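Local coordinates for protein GCN5-related N-acetyltransferase (Brucella melitensis biovar Abortus 2308, PDB 3TCV) that probably transfers an acetyl group from acetyl-CoA to an amine, perhaps a protein N-terminus, as a member of the GCN5-related N-acetyltransferase family, at residues W166-H169 with P174-R177; A179-F184 with Q221-P226; R191-V196 with R201-F206. All blocks are in the same frame, centred on the assembly; numbering follows the deposited sequence.

How the interactions relate
The three contacts come from the C-terminal half of the GNAT fold. Interactions 1 and 2 share helix 173-182, and interaction 3 lies in the hairpin that follows it. Interaction 1 closes first along the chain, joining strand 163-169 to that helix. Interaction 2, its centre about 16 Å from that of interaction 1, links the helix end to helix 213-224. Between its segments runs the hairpin of strands 185-196 and 199-209; the centres of interactions 2 and 3 are about 26 Å apart. Strand 199-209 pairs with strand 163-169, so interactions 1 and 3 share one sheet, their centres about 10 Å apart. The hairpin carries the sheet edge to the second subunit, while interactions 1 and 2 tie helices to sheet and to each other.

Interaction 1. Residues W166-H169 with P174-R177; sequences WECH and PSRR
The indole of W166 and the hydroxyl of S175 make the polar link between strand 163-169 and helix 173-182. NE1 of W166 donates to OG of S175 over 3.0 Å, and the oxygen lies at the edge of the indole, close to its plane. The N-H points somewhat past it, at 138°. The indole is swung away from its own backbone nitrogen, W166 having chi1 -177°, which brings the ring edge to the hydroxyl. A small serine suits a site where the helix comes so near the strand: OG of S175 also sits 3.2 Å from CB of C168. This is a strand-to-helix connection of the GNAT fold, in which the helix that follows the strand packs on one face of the sheet. C168 directs its SG between the backbone N and carbonyl carbon (chi1 62°), and this sulfur of C168 meets the aliphatic CG of R176 at 3.5 Å. The arginine thus lends its methylene part to the buried thiol, while its NE bonds to the carbonyl oxygen of N170. The large, flat ring of W166 also fills space against A178, A179 and F184.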
loop_
_atom_site.group_PDB
_atom_site.type_symbol
_atom_site.label_atom_id
_atom_site.label_comp_id
_atom_site.label_asym_id
_atom_site.label_seq_id
_atom_site.Cartn_x
_atom_site.Cartn_y
_atom_site.Cartn_z
ATOM N N TRP B 166 -8.086 4.536 5.462
ATOM C CA TRP B 166 -7.525 5.731 6.102
ATOM C C TRP B 166 -6.087 5.425 6.461
ATOM O O TRP B 166 -5.791 4.371 6.994
ATOM C CB TRP B 166 -8.315 6.037 7.357
ATOM C CG TRP B 166 -7.927 7.280 8.117
ATOM C CD1 TRP B 166 -6.802 7.499 8.902
ATOM C CD2 TRP B 166 -8.743 8.493 8.268
ATOM N NE1 TRP B 166 -6.847 8.763 9.476
ATOM C CE2 TRP B 166 -7.981 9.404 9.111
ATOM C CE3 TRP B 166 -9.963 8.926 7.743
ATOM C CZ2 TRP B 166 -8.462 10.678 9.440
ATOM C CZ3 TRP B 166 -10.422 10.201 8.082
ATOM C CH2 TRP B 166 -9.693 11.051 8.914
ATOM N N GLU B 167 -5.160 6.314 6.114
ATOM C CA GLU B 167 -3.764 6.167 6.550
ATOM C C GLU B 167 -3.271 7.526 7.012
ATOM O O GLU B 167 -3.670 8.587 6.464
ATOM C CB GLU B 167 -2.846 5.602 5.445
ATOM C CG GLU B 167 -3.038 6.228 4.069
ATOM C CD GLU B 167 -1.817 6.212 3.165
ATOM O OE1 GLU B 167 -2.032 6.263 1.920
ATOM O OE2 GLU B 167 -0.663 6.195 3.654
ATOM N N CYS B 168 -2.444 7.497 8.028
ATOM C CA CYS B 168 -1.832 8.688 8.578
ATOM C C CYS B 168 -0.499 8.338 9.241
ATOM O O CYS B 168 -0.177 7.173 9.453
ATOM C CB CYS B 168 -2.778 9.331 9.618
ATOM S SG CYS B 168 -3.157 8.297 11.057
ATOM N N HIS B 169 0.295 9.364 9.525
ATOM C CA HIS B 169 1.493 9.212 10.326
ATOM C C HIS B 169 1.080 8.588 11.627
ATOM O O HIS B 169 0.085 9.028 12.267
ATOM C CB HIS B 169 2.119 10.602 10.537
ATOM C CG HIS B 169 3.594 10.600 10.873
ATOM N ND1 HIS B 169 4.092 9.973 11.941
ATOM C CD2 HIS B 169 4.669 11.241 10.259
ATOM C CE1 HIS B 169 5.425 10.169 12.002
ATOM N NE2 HIS B 169 5.775 10.949 10.977
ATOM N N PRO B 174 -4.166 13.057 16.569
ATOM C CA PRO B 174 -5.525 13.494 16.198
ATOM C C PRO B 174 -6.115 12.726 14.991
ATOM O O PRO B 174 -7.328 12.453 14.972
ATOM C CB PRO B 174 -5.343 14.963 15.855
ATOM C CG PRO B 174 -4.151 15.396 16.668
ATOM C CD PRO B 174 -3.243 14.202 16.729
ATOM N N SER B 175 -5.262 12.399 14.002
ATOM C CA SER B 175 -5.719 11.674 12.811
ATOM C C SER B 175 -6.071 10.246 13.167
ATOM O O SER B 175 -7.106 9.757 12.743
ATOM C CB SER B 175 -4.692 11.678 11.680
ATOM O OG SER B 175 -5.271 11.079 10.530
ATOM N N ARG B 176 -5.243 9.587 13.968
ATOM C CA ARG B 176 -5.550 8.242 14.401
ATOM C C ARG B 176 -6.850 8.186 15.198
ATOM O O ARG B 176 -7.680 7.315 14.972
ATOM C CB ARG B 176 -4.448 7.668 15.245
ATOM C CG ARG B 176 -3.214 7.340 14.450
ATOM C CD ARG B 176 -2.286 6.465 15.255
ATOM N NE ARG B 176 -1.742 7.170 16.418
ATOM C CZ ARG B 176 -2.210 7.117 17.671
ATOM N NH1 ARG B 176 -3.276 6.410 17.979
ATOM N NH2 ARG B 176 -1.592 7.798 18.638
ATOM N N ARG B 177 -7.013 9.121 16.123
ATOM C CA ARG B 177 -8.232 9.169 16.938
ATOM C C ARG B 177 -9.439 9.524 16.063
ATOM O O ARG B 177 -10.536 9.007 16.301
ATOM C CB ARG B 177 -8.037 10.141 18.107
ATOM C CG ARG B 177 -7.082 9.601 19.173
ATOM C CD ARG B 177 -7.021 10.527 20.386
ATOM N NE ARG B 177 -6.440 11.841 20.099
ATOM C CZ ARG B 177 -5.133 12.133 20.177
ATOM N NH1 ARG B 177 -4.238 11.203 20.501
ATOM N NH2 ARG B 177 -4.719 13.361 19.904
#

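Interaction 2. Residues A179-F184 with Q221-P226; sequences AERFGF and QAWLAP
R181 and W223 carry the whole contact, one guanidinium nitrogen meeting one aromatic face. NH2 of R181 comes down over the six-membered ring of the indole, lying 3.6 Å from CZ2 and 3.7 Å from CH2 of W223, displaced toward the rim. The guanidinium stands nearly upright on the ring, the two planes 81° apart, and presents an edge to the face. The centre of charge is consequently held back: CZ of R181 is 5.0 Å from the centroid of the six-membered ring of W223, a long cation-pi pair that can contribute at most a weak attraction. Arginine suits the place because it can span the gap between two helices, and R181 does so with a chain extended from CG to NE. Its NH1 is held by OG1 of T145, which helps fix the group's rotation. For its part, NE1 of W223 bonds to OE1 of Q235, securing a buried indole that also meets F229 edge-to-face. Just beyond R181, helix 173-182 ends in a Schellman motif: G183 takes a positive phi of 98°, suited to glycine, with F184 N bonded to A179 O and G183 N to E180 O. The contact bridges the C-terminal ends of helices 173-182 and 213-224, with L239 of helix 239-245 touching both R181 and W223, and T145 of helix 142-158 meeting both as well.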
loop_
_atom_site.group_PDB
_atom_site.type_symbol
_atom_site.label_atom_id
_atom_site.label_comp_id
_atom_site.label_asym_id
_atom_site.label_seq_id
_atom_site.Cartn_x
_atom_site.Cartn_y
_atom_site.Cartn_z
ATOM N N ALA B 179 -9.796 8.639 12.850
ATOM C CA ALA B 179 -10.096 7.399 12.129
ATOM C C ALA B 179 -10.893 6.458 13.042
ATOM O O ALA B 179 -11.898 5.896 12.621
ATOM C CB ALA B 179 -8.791 6.727 11.641
ATOM N N GLU B 180 -10.452 6.310 14.288
ATOM C CA GLU B 180 -11.127 5.417 15.233
ATOM C C GLU B 180 -12.562 5.904 15.511
ATOM O O GLU B 180 -13.513 5.096 15.530
ATOM C CB GLU B 180 -10.363 5.313 16.565
ATOM C CG GLU B 180 -8.967 4.709 16.448
ATOM C CD GLU B 180 -8.911 3.191 16.267
ATOM O OE1 GLU B 180 -9.926 2.521 15.916
ATOM O OE2 GLU B 180 -7.800 2.650 16.452
ATOM N N ARG B 181 -12.707 7.205 15.718
ATOM C CA ARG B 181 -14.027 7.816 15.965
ATOM C C ARG B 181 -14.955 7.583 14.773
ATOM O O ARG B 181 -16.141 7.280 14.939
ATOM C CB ARG B 181 -13.893 9.331 16.225
ATOM C CG ARG B 181 -15.233 10.081 16.183
ATOM C CD ARG B 181 -15.155 11.528 16.673
ATOM N NE ARG B 181 -16.436 12.230 16.476
ATOM C CZ ARG B 181 -16.892 12.716 15.325
ATOM N NH1 ARG B 181 -16.210 12.581 14.183
ATOM N NH2 ARG B 181 -18.087 13.292 15.307
ATOM N N PHE B 182 -14.411 7.712 13.564
ATOM C CA PHE B 182 -15.170 7.549 12.338
ATOM C C PHE B 182 -15.582 6.085 12.106
ATOM O O PHE B 182 -16.384 5.797 11.212
ATOM C CB PHE B 182 -14.374 8.070 11.131
ATOM C CG PHE B 182 -14.376 9.577 10.957
ATOM C CD1 PHE B 182 -15.506 10.341 11.176
ATOM C CD2 PHE B 182 -13.225 10.232 10.519
ATOM C CE1 PHE B 182 -15.495 11.712 10.960
ATOM C CE2 PHE B 182 -13.205 11.624 10.334
ATOM C CZ PHE B 182 -14.342 12.365 10.562
ATOM N N GLY B 183 -15.000 5.159 12.877
ATOM C CA GLY B 183 -15.326 3.740 12.807
ATOM C C GLY B 183 -14.377 2.896 11.960
ATOM O O GLY B 183 -14.642 1.711 11.753
ATOM N N PHE B 184 -13.270 3.479 11.477
ATOM C CA PHE B 184 -12.234 2.698 10.757
ATOM C C PHE B 184 -11.589 1.780 11.773
ATOM O O PHE B 184 -11.383 2.184 12.932
ATOM C CB PHE B 184 -11.160 3.581 10.115
ATOM C CG PHE B 184 -11.632 4.451 8.982
ATOM C CD1 PHE B 184 -11.473 4.041 7.654
ATOM C CD2 PHE B 184 -12.200 5.699 9.215
ATOM C CE1 PHE B 184 -11.866 4.859 6.596
ATOM C CE2 PHE B 184 -12.608 6.498 8.168
ATOM C CZ PHE B 184 -12.454 6.092 6.854
ATOM N N GLN B 221 -25.921 8.726 10.607
ATOM C CA GLN B 221 -27.205 9.385 10.307
ATOM C C GLN B 221 -27.841 9.856 11.604
ATOM O O GLN B 221 -28.387 10.947 11.665
ATOM C CB GLN B 221 -28.149 8.445 9.551
ATOM C CG GLN B 221 -27.896 8.417 8.051
ATOM C CD GLN B 221 -28.731 7.376 7.317
ATOM O OE1 GLN B 221 -29.074 6.330 7.863
ATOM N NE2 GLN B 221 -29.020 7.653 6.052
ATOM N N ALA B 222 -27.749 9.048 12.647
ATOM C CA ALA B 222 -28.312 9.409 13.948
ATOM C C ALA B 222 -27.564 10.609 14.536
ATOM O O ALA B 222 -28.179 11.545 15.030
ATOM C CB ALA B 222 -28.257 8.220 14.900
ATOM N N TRP B 223 -26.233 10.594 14.438
ATOM C CA TRP B 223 -25.396 11.660 14.981
ATOM C C TRP B 223 -25.561 12.978 14.256
ATOM O O TRP B 223 -25.546 14.040 14.887
ATOM C CB TRP B 223 -23.902 11.237 14.984
ATOM C CG TRP B 223 -23.059 12.261 15.696
ATOM C CD1 TRP B 223 -22.854 12.390 17.067
ATOM C CD2 TRP B 223 -22.359 13.405 15.112
ATOM N NE1 TRP B 223 -22.090 13.474 17.346
ATOM C CE2 TRP B 223 -21.746 14.116 16.226
ATOM C CE3 TRP B 223 -22.152 13.873 13.821
ATOM C CZ2 TRP B 223 -20.973 15.242 16.038
ATOM C CZ3 TRP B 223 -21.393 15.019 13.650
ATOM C CH2 TRP B 223 -20.809 15.683 14.736
ATOM N N LEU B 224 -25.726 12.920 12.934
ATOM C CA LEU B 224 -25.867 14.106 12.107
ATOM C C LEU B 224 -27.267 14.718 12.177
ATOM O O LEU B 224 -27.445 15.849 11.777
ATOM C CB LEU B 224 -25.559 13.784 10.650
ATOM C CG LEU B 224 -24.083 13.495 10.347
ATOM C CD1 LEU B 224 -23.960 12.908 8.961
ATOM C CD2 LEU B 224 -23.204 14.732 10.439
ATOM N N ALA B 225 -28.236 13.971 12.682
ATOM C CA ALA B 225 -29.609 14.462 12.745
ATOM C C ALA B 225 -29.679 15.762 13.555
ATOM O O ALA B 225 -29.006 15.898 14.577
ATOM C CB ALA B 225 -30.515 13.401 13.352
ATOM N N PRO B 226 -30.510 16.732 13.107
ATOM C CA PRO B 226 -30.618 17.984 13.857
ATOM C C PRO B 226 -31.097 17.755 15.297
ATOM O O PRO B 226 -30.685 18.485 16.190
ATOM C CB PRO B 226 -31.628 18.808 13.024
ATOM C CG PRO B 226 -32.489 17.753 12.365
ATOM C CD PRO B 226 -31.479 16.670 11.996
#

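Interaction 3. Residues R191-V196 with R201-F206; sequences RQHMVV and RDTAWF
OG1 of T203 is gripped by two groups. ND1 of H193 and OG1 of T203 are hydrogen-bonded over 2.6 Å, the hydroxyl meeting the imidazole at its edge, and either atom may carry the proton. NE of R201 donates to OG1 of T203 over 2.9 Å, almost within the guanidinium plane. T203 offers OG1 by turning it beside its own backbone N (chi1 -64°). The histidine ring also receives the edge of the W205 indole on its face, the planes 64° apart. M194 runs alongside R201, its SD 3.6 Å from NE of R201 and over one face of the guanidinium, so the flexible thioether covers a flat cation. The backbones make an antiparallel hydrogen-bonded pair at M194 and R201, with R201 N to M194 O at 2.9 Å. H193 and M194 both face R201, a classic beta bulge. At the corner before it, Q192 N donates over 2.8 Å to OD1 of D202, on the anti side and 20° out of the carboxylate plane; ND2 of N200 also bonds to this oxygen. R191 forms a salt bridge with E212 of the second subunit, and NE2 of Q192 a hydrogen bond with D210 of that subunit. The T203 hydroxyl oxygen thus accepts from R201, and the salt bridge of R201 NH1 with E167 helps hold the arginine for this role.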
loop_
_atom_site.group_PDB
_atom_site.type_symbol
_atom_site.label_atom_id
_atom_site.label_comp_id
_atom_site.label_asym_id
_atom_site.label_seq_id
_atom_site.Cartn_x
_atom_site.Cartn_y
_atom_site.Cartn_z
ATOM N N ARG B 191 6.313 0.377 9.003
ATOM C CA ARG B 191 7.503 1.035 9.540
ATOM C C ARG B 191 8.312 1.672 8.392
ATOM O O ARG B 191 8.576 1.017 7.368
ATOM C CB ARG B 191 8.363 0.013 10.309
ATOM C CG ARG B 191 7.627 -0.698 11.455
ATOM C CD ARG B 191 8.444 -1.809 12.081
ATOM N NE ARG B 191 8.943 -2.772 11.062
ATOM C CZ ARG B 191 10.100 -3.426 11.134
ATOM N NH1 ARG B 191 10.914 -3.273 12.181
ATOM N NH2 ARG B 191 10.472 -4.238 10.141
ATOM N N GLN B 192 8.735 2.928 8.573
ATOM C CA GLN B 192 9.565 3.642 7.591
ATOM C C GLN B 192 8.913 3.646 6.193
ATOM O O GLN B 192 9.572 3.503 5.170
ATOM C CB GLN B 192 11.000 3.077 7.564
ATOM C CG GLN B 192 11.683 3.151 8.920
ATOM C CD GLN B 192 13.202 2.951 8.940
ATOM O OE1 GLN B 192 13.849 3.256 9.955
ATOM N NE2 GLN B 192 13.777 2.434 7.852
ATOM N N HIS B 193 7.608 3.852 6.177
ATOM C CA HIS B 193 6.817 3.872 4.952
ATOM C C HIS B 193 7.105 5.072 4.087
ATOM O O HIS B 193 7.014 4.999 2.878
ATOM C CB HIS B 193 5.351 3.838 5.337
ATOM C CG HIS B 193 4.409 3.699 4.187
ATOM N ND1 HIS B 193 3.257 4.423 4.100
ATOM C CD2 HIS B 193 4.411 2.826 3.102
ATOM C CE1 HIS B 193 2.582 4.047 2.989
ATOM N NE2 HIS B 193 3.291 3.081 2.371
ATOM N N MET B 194 7.409 6.202 4.709
ATOM C CA MET B 194 7.685 7.437 3.982
ATOM C C MET B 194 8.731 8.273 4.720
ATOM O O MET B 194 8.979 8.074 5.905
ATOM C CB MET B 194 6.431 8.319 3.821
ATOM C CG MET B 194 5.208 7.618 3.284
ATOM S SD MET B 194 3.749 8.675 3.144
ATOM C CE MET B 194 4.201 9.553 1.642
ATOM N N VAL B 195 9.306 9.207 3.978
ATOM C CA VAL B 195 10.031 10.354 4.501
ATOM C C VAL B 195 9.220 11.602 4.109
ATOM O O VAL B 195 8.995 11.862 2.908
ATOM C CB VAL B 195 11.456 10.431 3.933
ATOM C CG1 VAL B 195 12.182 11.665 4.523
ATOM C CG2 VAL B 195 12.233 9.133 4.215
ATOM N N VAL B 196 8.752 12.342 5.110
ATOM C CA VAL B 196 7.901 13.510 4.872
ATOM C C VAL B 196 8.505 14.706 5.621
ATOM O O VAL B 196 8.738 14.658 6.845
ATOM C CB VAL B 196 6.447 13.288 5.315
ATOM C CG1 VAL B 196 5.588 14.534 5.008
ATOM C CG2 VAL B 196 5.858 12.031 4.659
ATOM N N ARG B 201 8.307 8.673 8.618
ATOM C CA ARG B 201 6.896 8.405 8.831
ATOM C C ARG B 201 6.687 6.904 8.848
ATOM O O ARG B 201 6.971 6.239 7.857
ATOM C CB ARG B 201 6.049 8.995 7.720
ATOM C CG ARG B 201 4.587 8.510 7.781
ATOM C CD ARG B 201 3.651 9.316 6.904
ATOM N NE ARG B 201 2.442 8.562 6.522
ATOM C CZ ARG B 201 1.317 9.103 6.061
ATOM N NH1 ARG B 201 0.339 8.319 5.644
ATOM N NH2 ARG B 201 1.179 10.421 5.990
ATOM N N ASP B 202 6.210 6.390 9.983
ATOM C CA ASP B 202 5.600 5.079 10.023
ATOM C C ASP B 202 4.119 5.326 9.767
ATOM O O ASP B 202 3.529 6.205 10.416
ATOM C CB ASP B 202 5.758 4.438 11.386
ATOM C CG ASP B 202 7.204 4.312 11.831
ATOM O OD1 ASP B 202 8.138 4.138 11.021
ATOM O OD2 ASP B 202 7.401 4.385 13.066
ATOM N N THR B 203 3.524 4.576 8.846
ATOM C CA THR B 203 2.111 4.764 8.503
ATOM C C THR B 203 1.201 3.783 9.232
ATOM O O THR B 203 1.359 2.587 9.088
ATOM C CB THR B 203 1.901 4.639 6.986
ATOM O OG1 THR B 203 2.612 5.699 6.317
ATOM C CG2 THR B 203 0.402 4.697 6.656
ATOM N N ALA B 204 0.228 4.326 9.969
ATOM C CA ALA B 204 -0.897 3.610 10.570
ATOM C C ALA B 204 -2.008 3.488 9.531
ATOM O O ALA B 204 -2.447 4.499 8.945
ATOM C CB ALA B 204 -1.411 4.382 11.785
ATOM N N TRP B 205 -2.464 2.258 9.322
ATOM C CA TRP B 205 -3.537 1.887 8.377
ATOM C C TRP B 205 -4.778 1.426 9.084
ATOM O O TRP B 205 -4.718 0.644 10.045
ATOM C CB TRP B 205 -3.073 0.726 7.493
ATOM C CG TRP B 205 -2.052 1.108 6.467
ATOM C CD1 TRP B 205 -0.674 0.963 6.552
ATOM C CD2 TRP B 205 -2.298 1.732 5.162
ATOM N NE1 TRP B 205 -0.067 1.458 5.425
ATOM C CE2 TRP B 205 -0.989 1.914 4.547
ATOM C CE3 TRP B 205 -3.434 2.119 4.459
ATOM C CZ2 TRP B 205 -0.845 2.467 3.286
ATOM C CZ3 TRP B 205 -3.273 2.692 3.193
ATOM C CH2 TRP B 205 -1.999 2.845 2.624
ATOM N N PHE B 206 -5.918 1.866 8.559
ATOM C CA PHE B 206 -7.225 1.530 9.088
ATOM C C PHE B 206 -8.160 1.330 7.906
ATOM O O PHE B 206 -7.958 1.919 6.841
ATOM C CB PHE B 206 -7.816 2.657 9.941
ATOM C CG PHE B 206 -6.903 3.260 10.985
ATOM C CD1 PHE B 206 -7.101 3.001 12.332
ATOM C CD2 PHE B 206 -5.933 4.194 10.627
ATOM C CE1 PHE B 206 -6.296 3.595 13.300
ATOM C CE2 PHE B 206 -5.112 4.764 11.580
ATOM C CZ PHE B 206 -5.293 4.467 12.917
#